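PDB 5DLK: TqaA from Penicillium aethiopicum, which is a fungal nonribosomal peptide synthetase whose condensation-like terminal domain, the part held in this chain, probably closes the peptide product into a macrocycle. Local coordinates for residues Phe67-Trp72 / Val171-Ile176; Lys75-Asn80 / Gly166-Val171; Thr87-Val92 / Leu117-Arg122; Val124-Gly129 / Thr160-Pro165. One frame throughout, in Å; residues are numbered along the deposited sequence.

How the contacts relate
Contacts 1, 2 and 4 belong to one mixed sheet of the condensation domain. Contact 1 is its buried centre. There, strands 67-75 and 169-177 pair through a full antiparallel ladder with side chains packed on both faces. In contact 2 the same two strands part at the surface, with one backbone bond and a lysine laid over a histidine. Contact 4 adds strand 122-125 to strand 158-163 in parallel, at the partly exposed margin of the sheet. Contact 3 is the only one of the four built on a helix. Helix 81-94 holds residues 117-122 through valine packing and a side-chain amide rather than a ladder.

Contact 1 of 4, residues Phe67-Trp72 / Val171-Ile176; sequences FHSYNW and VLTIQI
Phe-67 has CG anti to the backbone N (chi1 -173°), and Gln-175 has an extended chain. The two side chains meet on the same side of the strand pair. OE1 of Gln-175 lies near the ring plane, at the edge, 3.3 Å from CZ of Phe-67. The amide and ring planes are 79° apart. The amide's other end, NE2, bonds to Asp-144 of helix 132-144, and the ring of Phe-67 meets Trp-140 of the same helix. Replacing Phe-67 by alanine is likely to open a gap beside Trp-140 and take away the ring edge that Gln-175 OE1 rests on.

Ser-69 OG donates to Asn-71 OD1 on a lone pair, at 2.6 Å. It also takes a proton from a water that bonds to Thr-173 OG1 and Gln-175 NE2. Thr-173 CG2 sits close by, 3.3 Å from Asn-71 OD1. These two side chains lie side by side.

Strands 67-75 and 169-177 are antiparallel neighbours inside the mixed sheet of this condensation domain, whose fold is that of the CoA-dependent acyltransferases. Six backbone bonds join them, among them His-68 N to Ile-176 O at 2.9 Å. That oxygen also accepts from a water, which lies 2.7 Å from His-68 ND1.

His-68, Tyr-70, Trp-72, Leu-172, Ile-174 and Ile-176 share the other face, largely aromatic and aliphatic, polar at His-68. Tyr-70 CE2 touches Ile-176 CG2 at 3.7 Å. The Tyr-70 side chain is about 7 Å from Gly-183, a phosphopantetheine-binding residue; that ligand is absent from this model. Ile-174 CD1 approaches the edge of the Trp-72 ring, 4.2 Å from NE1. Phe-190 and Leu-189 of helix 186-197 cover this face.

Contact 2 of 4, residues Lys75-Asn80 / Gly166-Val171; sequences KGRSLN and GNEHVV
Gly-76 N donates to Glu-168 O at 3.0 Å (161° at the hydrogen), just past the antiparallel, non-hydrogen-bonded pair of Lys-75 and His-169. The backbone angles of Gly-76 would press a CB against the preceding carbonyl oxygen, which explains a glycine here.

Lys-75 and His-169 lie side by side and point the same way. With chi1 at 179° the His-169 ring swings out opposite its main-chain N and runs beside the extended lysine. This puts Lys-75 CE over the centre of the ring face, 3.7 Å from its centroid, as a CH-pi contact. The ammonium group passes beyond, with NZ 4.6 Å from His-169 NE2.

Glu-168 packs on the loop that follows strand 67-75. Its CB rests 3.3 Å from Gly-76 O. Its OE2 reaches the aliphatic part of Arg-77, 3.7 Å from CB. The guanidinium and carboxylate planes are 75° apart, and NH1 stays 5.2 Å from OE1. Any attraction between these charges is probably loose.

Inward, Leu-79 crosses Val-170 at about a right angle, with CD2 3.9 Å from Val-170 CB. Met-81 of helix 81-94 also touches Val-170. Asn-80 caps this helix, with OD1 accepting from Arg-83 N.

This is where an antiparallel strand pair of the condensation-domain sheet ends: the chain leaves strand 67-75 for helix 81-94, beside the turn of the beta hairpin that joins strands 158-163 and 169-177.

Contact 3 of 4, residues Thr87-Val92 / Leu117-Arg122; sequences TCQSLV and LDVKVR
Val-119 sets its CG2 methyl against Val-92, 3.6 Å from both CB and CG2 of that residue. Its other methyl, CG1, lies 4.2 Å from Cys-88 CB. Here helix 81-94 of the condensation domain packs on the loop between strands 108-115 and 122-125. Phe-159 of strand 158-163 touches Cys-88, Val-92 and Val-119, so the valine is wedged between helix and sheet. At the margins of this patch, Val-92 CG1 meets Leu-117 CD2, and Cys-88 SG meets Val-121 CG2, each at 4.3 Å.

The polar edge belongs to Gln-89. Its chain bends at chi2 (72°) and brings the amide alongside the loop backbone. Val-119 N donates to OE1 at 2.7 Å, tilted 27° from the amide carbonyl plane. NE2 donates to Leu-117 O at 2.9 Å. The amide thus grips the backbone on both sides of Asp-118, much as a neighbouring strand would. A leucine in its place would probably leave Val-119 N and Leu-117 O without these partners and hold that backbone less firmly. The Leu-117 oxygen lies within 1° of the Gln-89 amide plane, while NE2 also bonds to Asp-93 OD1 one turn along the helix.

Contact 4 of 4, residues Val124-Gly129 / Thr160-Pro165; sequences VQCWPG and TLVSCP
Val-124 and Val-162 are paired in parallel, and the backbone bonds carry the register. Val-124 N donates to Leu-161 O at 2.9 Å. Val-124 O accepts from Ser-163 N at 2.8 Å, so Val-124 bonds on both sides of Val-162. Ser-163 O in turn accepts from Cys-126 N at 2.9 Å, in an almost straight bond (175° at the hydrogen). These strands are the first and last elements of a beta-alpha-beta crossover, with helix 132-144 between them.

The apolar contacts lie on the face that this helix covers. Val-124 and Val-162 stand side by side and point the same way, with Val-124 CB 4.0 Å from Val-162 CG2. The sulfur of Cys-126 sits anti to its carbonyl carbon (chi1 -62°). This places SG 3.4 Å from Val-162 CG1, a tight contact. Val-135 of the helix touches Cys-126, while Pro-132 and Cys-136 touch Val-162.

Water contributes on the opposite face. One molecule lies 2.9 Å from Ser-163 OG and close to Leu-161 O. Gln-125 NE2 adds only a weak bond to it. Met-81 of helix 81-94 touches Ser-163 on this side.

Prolines shape the end of the pair. Pro-165 CD lies 3.6 Å from Cys-126 O, and its CG packs near the Pro-128 ring. The next rung of the parallel ladder would need an N-H at the position of Pro-165 to reach that carbonyl. Proline has none, so this bond cannot form, which probably helps end the pairing here, and apolar ring contact takes over.

Contact 1 of 4, residues Phe67-Trp72 / Val171-Ile176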
loop_
_atom_site.group_PDB
_atom_site.type_symbol
_atom_site.label_atom_id
_atom_site.label_comp_id
_atom_site.label_asym_id
_atom_site.label_seq_id
_atom_site.Cartn_x
_atom_site.Cartn_y
_atom_site.Cartn_z
ATOM N N PHE A 67 4.184 -7.666 5.003
ATOM C CA PHE A 67 5.117 -8.548 4.308
ATOM C C PHE A 67 4.303 -9.596 3.564
ATOM O O PHE A 67 3.385 -10.196 4.132
ATOM C CB PHE A 67 6.055 -9.161 5.343
ATOM C CG PHE A 67 7.197 -9.964 4.776
ATOM C CD1 PHE A 67 8.062 -9.423 3.832
ATOM C CD2 PHE A 67 7.448 -11.242 5.273
ATOM C CE1 PHE A 67 9.155 -10.182 3.348
ATOM C CE2 PHE A 67 8.521 -12.005 4.798
ATOM C CZ PHE A 67 9.369 -11.471 3.831
ATOM N N HIS A 68 4.595 -9.771 2.281
ATOM C CA HIS A 68 3.820 -10.666 1.432
ATOM C C HIS A 68 4.702 -11.709 0.779
ATOM O O HIS A 68 5.868 -11.450 0.487
ATOM C CB HIS A 68 3.112 -9.898 0.320
ATOM C CG HIS A 68 1.875 -9.182 0.774
ATOM N ND1 HIS A 68 1.908 -8.141 1.675
ATOM C CD2 HIS A 68 0.574 -9.371 0.458
ATOM C CE1 HIS A 68 0.673 -7.718 1.897
ATOM N NE2 HIS A 68 -0.154 -8.439 1.160
ATOM N N SER A 69 4.116 -12.879 0.552
ATOM C CA SER A 69 4.688 -13.879 -0.345
ATOM C C SER A 69 3.707 -14.059 -1.486
ATOM O O SER A 69 2.604 -14.575 -1.280
ATOM C CB SER A 69 4.915 -15.210 0.380
ATOM O OG SER A 69 5.500 -16.156 -0.509
ATOM N N TYR A 70 4.098 -13.635 -2.685
ATOM C CA TYR A 70 3.258 -13.809 -3.857
ATOM C C TYR A 70 3.638 -15.132 -4.533
ATOM O O TYR A 70 4.772 -15.300 -4.972
ATOM C CB TYR A 70 3.410 -12.637 -4.817
ATOM C CG TYR A 70 2.765 -11.373 -4.283
ATOM C CD1 TYR A 70 1.391 -11.316 -4.096
ATOM C CD2 TYR A 70 3.524 -10.253 -3.963
ATOM C CE1 TYR A 70 0.785 -10.174 -3.600
ATOM C CE2 TYR A 70 2.921 -9.094 -3.470
ATOM C CZ TYR A 70 1.547 -9.072 -3.292
ATOM O OH TYR A 70 0.910 -7.937 -2.812
ATOM N N ASN A 71 2.674 -16.040 -4.606
ATOM C CA ASN A 71 2.953 -17.449 -4.907
ATOM C C ASN A 71 2.351 -17.884 -6.231
ATOM O O ASN A 71 1.154 -17.735 -6.456
ATOM C CB ASN A 71 2.408 -18.338 -3.802
ATOM C CG ASN A 71 2.892 -17.926 -2.441
ATOM O OD1 ASN A 71 3.991 -17.387 -2.302
ATOM N ND2 ASN A 71 2.071 -18.167 -1.420
ATOM N N TRP A 72 3.185 -18.444 -7.099
ATOM C CA TRP A 72 2.736 -18.869 -8.410
ATOM C C TRP A 72 2.924 -20.372 -8.573
ATOM O O TRP A 72 4.052 -20.841 -8.615
ATOM C CB TRP A 72 3.505 -18.130 -9.490
ATOM C CG TRP A 72 3.277 -16.646 -9.441
ATOM C CD1 TRP A 72 4.107 -15.698 -8.908
ATOM C CD2 TRP A 72 2.124 -15.958 -9.914
ATOM N NE1 TRP A 72 3.542 -14.448 -9.043
ATOM C CE2 TRP A 72 2.321 -14.583 -9.658
ATOM C CE3 TRP A 72 0.940 -16.367 -10.542
ATOM C CZ2 TRP A 72 1.387 -13.619 -10.021
ATOM C CZ3 TRP A 72 0.009 -15.403 -10.892
ATOM C CH2 TRP A 72 0.238 -14.047 -10.625
ATOM N N VAL A 171 6.376 -24.349 -7.469
ATOM C CA VAL A 171 5.856 -23.083 -6.923
ATOM C C VAL A 171 6.983 -22.062 -6.879
ATOM O O VAL A 171 8.049 -22.330 -6.334
ATOM C CB VAL A 171 5.242 -23.249 -5.510
ATOM C CG1 VAL A 171 4.782 -21.874 -4.945
ATOM C CG2 VAL A 171 4.065 -24.216 -5.547
ATOM N N LEU A 172 6.736 -20.895 -7.476
ATOM C CA LEU A 172 7.668 -19.782 -7.413
ATOM C C LEU A 172 7.102 -18.773 -6.433
ATOM O O LEU A 172 5.937 -18.421 -6.564
ATOM C CB LEU A 172 7.838 -19.143 -8.785
ATOM C CG LEU A 172 8.501 -17.765 -8.841
ATOM C CD1 LEU A 172 9.979 -17.864 -8.538
ATOM C CD2 LEU A 172 8.251 -17.142 -10.200
ATOM N N THR A 173 7.887 -18.339 -5.445
ATOM C CA THR A 173 7.406 -17.260 -4.571
ATOM C C THR A 173 8.313 -16.030 -4.598
ATOM O O THR A 173 9.535 -16.106 -4.786
ATOM C CB THR A 173 7.219 -17.733 -3.106
ATOM O OG1 THR A 173 8.464 -17.704 -2.401
ATOM C CG2 THR A 173 6.629 -19.158 -3.063
ATOM N N ILE A 174 7.674 -14.877 -4.433
ATOM C CA ILE A 174 8.354 -13.602 -4.395
ATOM C C ILE A 174 7.988 -12.952 -3.070
ATOM O O ILE A 174 6.817 -12.669 -2.845
ATOM C CB ILE A 174 7.917 -12.711 -5.582
ATOM C CG1 ILE A 174 7.872 -13.546 -6.871
ATOM C CG2 ILE A 174 8.797 -11.472 -5.701
ATOM C CD1 ILE A 174 7.255 -12.837 -8.074
ATOM N N GLN A 175 8.963 -12.762 -2.188
ATOM C CA GLN A 175 8.707 -12.104 -0.911
ATOM C C GLN A 175 9.007 -10.623 -1.062
ATOM O O GLN A 175 9.879 -10.239 -1.832
ATOM C CB GLN A 175 9.530 -12.729 0.214
ATOM C CG GLN A 175 9.061 -14.132 0.557
ATOM C CD GLN A 175 9.819 -14.744 1.705
ATOM O OE1 GLN A 175 10.697 -14.112 2.300
ATOM N NE2 GLN A 175 9.487 -15.989 2.026
ATOM N N ILE A 176 8.257 -9.788 -0.350
ATOM C CA ILE A 176 8.375 -8.352 -0.564
ATOM C C ILE A 176 7.684 -7.597 0.582
ATOM O O ILE A 176 6.649 -8.023 1.102
ATOM C CB ILE A 176 7.788 -7.947 -1.958
ATOM C CG1 ILE A 176 8.017 -6.457 -2.263
ATOM C CG2 ILE A 176 6.321 -8.354 -2.093
ATOM C CD1 ILE A 176 7.681 -6.071 -3.711
HETATM O O HOH W 1 4.157 -6.624 1.468
HETATM O O HOH W 2 7.733 -17.512 0.283
#

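Contact 2 of 4, residues Lys75-Asn80 / Gly166-Val171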
loop_
_atom_site.group_PDB
_atom_site.type_symbol
_atom_site.label_atom_id
_atom_site.label_comp_id
_atom_site.label_asym_id
_atom_site.label_seq_id
_atom_site.Cartn_x
_atom_site.Cartn_y
_atom_site.Cartn_z
ATOM N N LYS A 75 2.259 -25.453 -13.553
ATOM C CA LYS A 75 2.131 -26.866 -13.926
ATOM C C LYS A 75 2.213 -27.063 -15.431
ATOM O O LYS A 75 1.569 -26.345 -16.192
ATOM C CB LYS A 75 0.818 -27.447 -13.409
ATOM C CG LYS A 75 0.789 -27.663 -11.918
ATOM C CD LYS A 75 -0.587 -28.097 -11.453
ATOM C CE LYS A 75 -0.599 -28.283 -9.952
ATOM N NZ LYS A 75 -1.986 -28.436 -9.421
ATOM N N GLY A 76 3.007 -28.044 -15.855
ATOM C CA GLY A 76 3.109 -28.376 -17.265
ATOM C C GLY A 76 4.495 -28.843 -17.649
ATOM O O GLY A 76 5.413 -28.830 -16.831
ATOM N N ARG A 77 4.656 -29.247 -18.903
ATOM C CA ARG A 77 5.934 -29.777 -19.361
ATOM C C ARG A 77 6.798 -28.704 -20.024
ATOM O O ARG A 77 7.969 -28.936 -20.317
ATOM C CB ARG A 77 5.707 -30.945 -20.329
ATOM C CG ARG A 77 4.451 -31.758 -20.036
ATOM C CD ARG A 77 4.180 -32.789 -21.124
ATOM N NE ARG A 77 2.780 -32.769 -21.551
ATOM C CZ ARG A 77 1.828 -33.551 -21.049
ATOM N NH1 ARG A 77 2.118 -34.433 -20.100
ATOM N NH2 ARG A 77 0.582 -33.456 -21.501
ATOM N N SER A 78 6.226 -27.523 -20.240
ATOM C CA SER A 78 6.913 -26.467 -20.985
ATOM C C SER A 78 7.827 -25.589 -20.134
ATOM O O SER A 78 8.561 -24.760 -20.667
ATOM C CB SER A 78 5.891 -25.566 -21.690
ATOM O OG SER A 78 5.030 -26.312 -22.528
ATOM N N LEU A 79 7.781 -25.758 -18.819
ATOM C CA LEU A 79 8.499 -24.845 -17.935
ATOM C C LEU A 79 10.004 -24.919 -18.135
ATOM O O LEU A 79 10.587 -25.997 -18.168
ATOM C CB LEU A 79 8.160 -25.130 -16.468
ATOM C CG LEU A 79 8.811 -24.154 -15.479
ATOM C CD1 LEU A 79 8.379 -22.709 -15.775
ATOM C CD2 LEU A 79 8.501 -24.531 -14.032
ATOM N N ASN A 80 10.632 -23.757 -18.269
ATOM C CA ASN A 80 12.076 -23.679 -18.383
ATOM C C ASN A 80 12.670 -23.139 -17.084
ATOM O O ASN A 80 12.652 -21.931 -16.843
ATOM C CB ASN A 80 12.456 -22.802 -19.576
ATOM C CG ASN A 80 13.941 -22.805 -19.863
ATOM O OD1 ASN A 80 14.771 -22.965 -18.967
ATOM N ND2 ASN A 80 14.288 -22.612 -21.130
ATOM N N GLY A 166 9.685 -34.160 -11.102
ATOM C CA GLY A 166 9.711 -33.949 -12.546
ATOM C C GLY A 166 9.865 -32.507 -13.045
ATOM O O GLY A 166 9.951 -32.273 -14.254
ATOM N N ASN A 167 9.907 -31.540 -12.127
ATOM C CA ASN A 167 9.871 -30.110 -12.479
ATOM C C ASN A 167 8.675 -29.741 -13.359
ATOM O O ASN A 167 8.738 -28.780 -14.130
ATOM C CB ASN A 167 11.167 -29.672 -13.180
ATOM C CG ASN A 167 12.344 -29.584 -12.231
ATOM O OD1 ASN A 167 12.169 -29.461 -11.022
ATOM N ND2 ASN A 167 13.551 -29.654 -12.776
ATOM N N GLU A 168 7.583 -30.492 -13.237
ATOM C CA GLU A 168 6.361 -30.179 -13.975
ATOM C C GLU A 168 5.252 -29.714 -13.022
ATOM O O GLU A 168 4.110 -29.484 -13.427
ATOM C CB GLU A 168 5.913 -31.390 -14.793
ATOM C CG GLU A 168 7.017 -31.895 -15.721
ATOM C CD GLU A 168 6.566 -33.000 -16.668
ATOM O OE1 GLU A 168 5.622 -33.745 -16.320
ATOM O OE2 GLU A 168 7.167 -33.118 -17.762
ATOM N N HIS A 169 5.615 -29.601 -11.749
ATOM C CA HIS A 169 4.781 -28.987 -10.716
ATOM C C HIS A 169 5.732 -28.219 -9.808
ATOM O O HIS A 169 6.537 -28.810 -9.083
ATOM C CB HIS A 169 3.979 -30.026 -9.936
ATOM C CG HIS A 169 3.132 -29.450 -8.840
ATOM N ND1 HIS A 169 2.276 -30.222 -8.083
ATOM C CD2 HIS A 169 3.014 -28.186 -8.367
ATOM C CE1 HIS A 169 1.669 -29.458 -7.191
ATOM N NE2 HIS A 169 2.101 -28.218 -7.340
ATOM N N VAL A 170 5.642 -26.895 -9.866
ATOM C CA VAL A 170 6.634 -26.027 -9.255
ATOM C C VAL A 170 5.909 -24.825 -8.622
ATOM O O VAL A 170 4.913 -24.373 -9.161
ATOM C CB VAL A 170 7.654 -25.571 -10.322
ATOM C CG1 VAL A 170 8.284 -24.260 -9.976
ATOM C CG2 VAL A 170 8.715 -26.653 -10.568
ATOM N N VAL A 171 6.376 -24.349 -7.469
ATOM C CA VAL A 171 5.856 -23.083 -6.923
ATOM C C VAL A 171 6.983 -22.062 -6.879
ATOM O O VAL A 171 8.049 -22.330 -6.334
ATOM C CB VAL A 171 5.242 -23.249 -5.510
ATOM C CG1 VAL A 171 4.782 -21.874 -4.945
ATOM C CG2 VAL A 171 4.065 -24.216 -5.547
#

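Contact 3 of 4, residues Thr87-Val92 / Leu117-Arg122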
loop_
_atom_site.group_PDB
_atom_site.type_symbol
_atom_site.label_atom_id
_atom_site.label_comp_id
_atom_site.label_asym_id
_atom_site.label_seq_id
_atom_site.Cartn_x
_atom_site.Cartn_y
_atom_site.Cartn_z
ATOM N N THR A 87 15.060 -14.846 -14.920
ATOM C CA THR A 87 14.034 -13.806 -14.964
ATOM C C THR A 87 13.962 -13.066 -13.619
ATOM O O THR A 87 13.796 -11.839 -13.583
ATOM C CB THR A 87 12.666 -14.398 -15.333
ATOM O OG1 THR A 87 12.750 -15.000 -16.632
ATOM C CG2 THR A 87 11.581 -13.322 -15.343
ATOM N N CYS A 88 14.118 -13.808 -12.523
ATOM C CA CYS A 88 14.237 -13.198 -11.200
ATOM C C CYS A 88 15.390 -12.186 -11.165
ATOM O O CYS A 88 15.253 -11.073 -10.648
ATOM C CB CYS A 88 14.448 -14.270 -10.127
ATOM S SG CYS A 88 13.098 -15.475 -9.984
ATOM N N GLN A 89 16.536 -12.580 -11.713
ATOM C CA GLN A 89 17.680 -11.684 -11.752
ATOM C C GLN A 89 17.343 -10.438 -12.568
ATOM O O GLN A 89 17.593 -9.312 -12.130
ATOM C CB GLN A 89 18.905 -12.389 -12.336
ATOM C CG GLN A 89 20.115 -11.489 -12.475
ATOM C CD GLN A 89 20.750 -11.131 -11.150
ATOM O OE1 GLN A 89 21.140 -12.009 -10.376
ATOM N NE2 GLN A 89 20.866 -9.824 -10.879
ATOM N N SER A 90 16.754 -10.638 -13.741
ATOM C CA SER A 90 16.493 -9.524 -14.653
ATOM C C SER A 90 15.417 -8.585 -14.105
ATOM O O SER A 90 15.459 -7.376 -14.349
ATOM C CB SER A 90 16.078 -10.040 -16.032
ATOM O OG SER A 90 17.164 -10.712 -16.650
ATOM N N LEU A 91 14.453 -9.147 -13.383
ATOM C CA LEU A 91 13.418 -8.329 -12.760
ATOM C C LEU A 91 14.033 -7.368 -11.738
ATOM O O LEU A 91 13.716 -6.172 -11.726
ATOM C CB LEU A 91 12.356 -9.206 -12.105
ATOM C CG LEU A 91 11.140 -8.434 -11.577
ATOM C CD1 LEU A 91 10.283 -7.898 -12.722
ATOM C CD2 LEU A 91 10.318 -9.321 -10.652
ATOM N N VAL A 92 14.930 -7.884 -10.905
ATOM C CA VAL A 92 15.579 -7.074 -9.883
ATOM C C VAL A 92 16.530 -6.042 -10.507
ATOM O O VAL A 92 16.619 -4.903 -10.036
ATOM C CB VAL A 92 16.315 -7.964 -8.886
ATOM C CG1 VAL A 92 17.084 -7.136 -7.872
ATOM C CG2 VAL A 92 15.305 -8.869 -8.187
ATOM N N LEU A 117 23.909 -6.309 -7.885
ATOM C CA LEU A 117 23.258 -7.202 -6.943
ATOM C C LEU A 117 22.921 -8.531 -7.607
ATOM O O LEU A 117 22.058 -8.587 -8.484
ATOM C CB LEU A 117 21.982 -6.558 -6.380
ATOM C CG LEU A 117 21.420 -7.314 -5.178
ATOM C CD1 LEU A 117 22.361 -7.186 -3.995
ATOM C CD2 LEU A 117 20.038 -6.818 -4.824
ATOM N N ASP A 118 23.609 -9.592 -7.185
ATOM C CA ASP A 118 23.309 -10.940 -7.653
ATOM C C ASP A 118 22.080 -11.497 -6.948
ATOM O O ASP A 118 22.035 -11.559 -5.722
ATOM C CB ASP A 118 24.492 -11.891 -7.421
ATOM C CG ASP A 118 25.831 -11.266 -7.757
ATOM O OD1 ASP A 118 25.885 -10.412 -8.667
ATOM O OD2 ASP A 118 26.838 -11.632 -7.106
ATOM N N VAL A 119 21.086 -11.909 -7.724
ATOM C CA VAL A 119 19.918 -12.555 -7.155
ATOM C C VAL A 119 20.176 -14.054 -7.002
ATOM O O VAL A 119 20.444 -14.748 -7.978
ATOM C CB VAL A 119 18.670 -12.319 -8.029
ATOM C CG1 VAL A 119 17.489 -13.126 -7.508
ATOM C CG2 VAL A 119 18.347 -10.831 -8.070
ATOM N N LYS A 120 20.118 -14.541 -5.770
ATOM C CA LYS A 120 20.246 -15.971 -5.511
ATOM C C LYS A 120 18.895 -16.527 -5.075
ATOM O O LYS A 120 18.317 -16.063 -4.086
ATOM C CB LYS A 120 21.305 -16.243 -4.440
ATOM C CG LYS A 120 22.729 -15.804 -4.831
ATOM C CD LYS A 120 23.118 -16.362 -6.196
ATOM C CE LYS A 120 24.629 -16.334 -6.424
ATOM N NZ LYS A 120 25.161 -14.947 -6.468
ATOM N N VAL A 121 18.387 -17.506 -5.816
ATOM C CA VAL A 121 17.088 -18.104 -5.511
ATOM C C VAL A 121 17.212 -19.224 -4.484
ATOM O O VAL A 121 18.102 -20.061 -4.585
ATOM C CB VAL A 121 16.428 -18.647 -6.791
ATOM C CG1 VAL A 121 15.120 -19.341 -6.482
ATOM C CG2 VAL A 121 16.227 -17.507 -7.798
ATOM N N ARG A 122 16.343 -19.227 -3.478
ATOM C CA ARG A 122 16.275 -20.352 -2.557
ATOM C C ARG A 122 15.496 -21.459 -3.264
ATOM O O ARG A 122 14.391 -21.243 -3.775
ATOM C CB ARG A 122 15.621 -19.944 -1.232
ATOM C CG ARG A 122 15.378 -21.080 -0.262
ATOM C CD ARG A 122 14.810 -20.594 1.073
ATOM N NE ARG A 122 13.444 -20.072 0.935
ATOM C CZ ARG A 122 12.666 -19.745 1.964
ATOM N NH1 ARG A 122 13.113 -19.888 3.206
ATOM N NH2 ARG A 122 11.436 -19.282 1.747
HETATM O O HOH W 3 21.711 -14.366 -10.641
#

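Contact 4 of 4, residues Val124-Gly129 / Thr160-Pro165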
loop_
_atom_site.group_PDB
_atom_site.type_symbol
_atom_site.label_atom_id
_atom_site.label_comp_id
_atom_site.label_asym_id
_atom_site.label_seq_id
_atom_site.Cartn_x
_atom_site.Cartn_y
_atom_site.Cartn_z
ATOM N N VAL A 124 14.149 -25.601 -3.514
ATOM C CA VAL A 124 13.843 -26.849 -2.839
ATOM C C VAL A 124 13.440 -27.900 -3.867
ATOM O O VAL A 124 12.575 -27.655 -4.702
ATOM C CB VAL A 124 12.695 -26.689 -1.815
ATOM C CG1 VAL A 124 12.377 -28.020 -1.166
ATOM C CG2 VAL A 124 13.045 -25.640 -0.760
ATOM N N GLN A 125 14.077 -29.069 -3.815
ATOM C CA GLN A 125 13.597 -30.215 -4.582
ATOM C C GLN A 125 12.909 -31.138 -3.594
ATOM O O GLN A 125 13.547 -31.643 -2.680
ATOM C CB GLN A 125 14.746 -30.931 -5.320
ATOM C CG GLN A 125 15.398 -30.097 -6.422
ATOM C CD GLN A 125 16.464 -29.123 -5.901
ATOM O OE1 GLN A 125 17.400 -29.522 -5.201
ATOM N NE2 GLN A 125 16.321 -27.836 -6.244
ATOM N N CYS A 126 11.596 -31.312 -3.749
ATOM C CA CYS A 126 10.797 -32.026 -2.767
ATOM C C CYS A 126 10.946 -33.529 -2.900
ATOM O O CYS A 126 11.340 -34.019 -3.959
ATOM C CB CYS A 126 9.325 -31.689 -2.910
ATOM S SG CYS A 126 8.927 -29.953 -2.648
ATOM N N TRP A 127 10.609 -34.236 -1.831
ATOM C CA TRP A 127 10.414 -35.689 -1.896
ATOM C C TRP A 127 9.277 -36.007 -2.858
ATOM O O TRP A 127 8.344 -35.217 -2.998
ATOM C CB TRP A 127 10.071 -36.259 -0.534
ATOM C CG TRP A 127 11.167 -36.327 0.463
ATOM C CD1 TRP A 127 12.427 -36.819 0.275
ATOM C CD2 TRP A 127 11.079 -35.961 1.840
ATOM N NE1 TRP A 127 13.134 -36.756 1.447
ATOM C CE2 TRP A 127 12.324 -36.242 2.427
ATOM C CE3 TRP A 127 10.070 -35.406 2.632
ATOM C CZ2 TRP A 127 12.594 -35.973 3.763
ATOM C CZ3 TRP A 127 10.332 -35.159 3.956
ATOM C CH2 TRP A 127 11.583 -35.442 4.512
ATOM N N PRO A 128 9.325 -37.180 -3.509
ATOM C CA PRO A 128 8.133 -37.622 -4.247
ATOM C C PRO A 128 6.868 -37.619 -3.367
ATOM O O PRO A 128 6.893 -38.057 -2.208
ATOM C CB PRO A 128 8.499 -39.054 -4.700
ATOM C CG PRO A 128 9.777 -39.404 -3.996
ATOM C CD PRO A 128 10.455 -38.117 -3.642
ATOM N N GLY A 129 5.776 -37.090 -3.917
ATOM C CA GLY A 129 4.525 -36.983 -3.184
ATOM C C GLY A 129 4.401 -35.785 -2.248
ATOM O O GLY A 129 3.342 -35.534 -1.700
ATOM N N THR A 160 11.940 -17.819 -4.088
ATOM C CA THR A 160 11.995 -19.232 -3.705
ATOM C C THR A 160 11.386 -20.039 -4.837
ATOM O O THR A 160 10.392 -19.644 -5.425
ATOM C CB THR A 160 11.235 -19.518 -2.384
ATOM O OG1 THR A 160 11.771 -18.715 -1.323
ATOM C CG2 THR A 160 11.377 -20.985 -1.986
ATOM N N LEU A 161 11.988 -21.184 -5.141
ATOM C CA LEU A 161 11.495 -22.047 -6.203
ATOM C C LEU A 161 11.426 -23.461 -5.651
ATOM O O LEU A 161 12.459 -24.027 -5.297
ATOM C CB LEU A 161 12.430 -21.977 -7.414
ATOM C CG LEU A 161 11.964 -22.538 -8.747
ATOM C CD1 LEU A 161 10.615 -21.945 -9.102
ATOM C CD2 LEU A 161 12.994 -22.192 -9.816
ATOM N N VAL A 162 10.213 -23.998 -5.527
ATOM C CA VAL A 162 10.010 -25.301 -4.888
ATOM C C VAL A 162 9.447 -26.276 -5.916
ATOM O O VAL A 162 8.376 -26.047 -6.470
ATOM C CB VAL A 162 9.073 -25.187 -3.664
ATOM C CG1 VAL A 162 8.859 -26.536 -3.014
ATOM C CG2 VAL A 162 9.659 -24.219 -2.643
ATOM N N SER A 163 10.172 -27.370 -6.166
ATOM C CA SER A 163 9.867 -28.250 -7.293
ATOM C C SER A 163 9.543 -29.687 -6.888
ATOM O O SER A 163 10.174 -30.243 -5.998
ATOM C CB SER A 163 11.057 -28.300 -8.266
ATOM O OG SER A 163 11.345 -27.021 -8.791
ATOM N N CYS A 164 8.564 -30.273 -7.563
ATOM C CA CYS A 164 8.381 -31.722 -7.541
ATOM C C CYS A 164 9.419 -32.366 -8.458
ATOM O O CYS A 164 9.841 -31.746 -9.435
ATOM C CB CYS A 164 6.977 -32.103 -8.001
ATOM S SG CYS A 164 5.643 -31.483 -6.969
ATOM N N PRO A 165 9.816 -33.620 -8.159
ATOM C CA PRO A 165 10.831 -34.371 -8.913
ATOM C C PRO A 165 10.835 -34.213 -10.447
ATOM O O PRO A 165 11.920 -34.135 -11.027
ATOM C CB PRO A 165 10.519 -35.813 -8.523
ATOM C CG PRO A 165 10.156 -35.694 -7.090
ATOM C CD PRO A 165 9.385 -34.371 -6.969
HETATM O O HOH W 4 13.636 -25.972 -7.283
#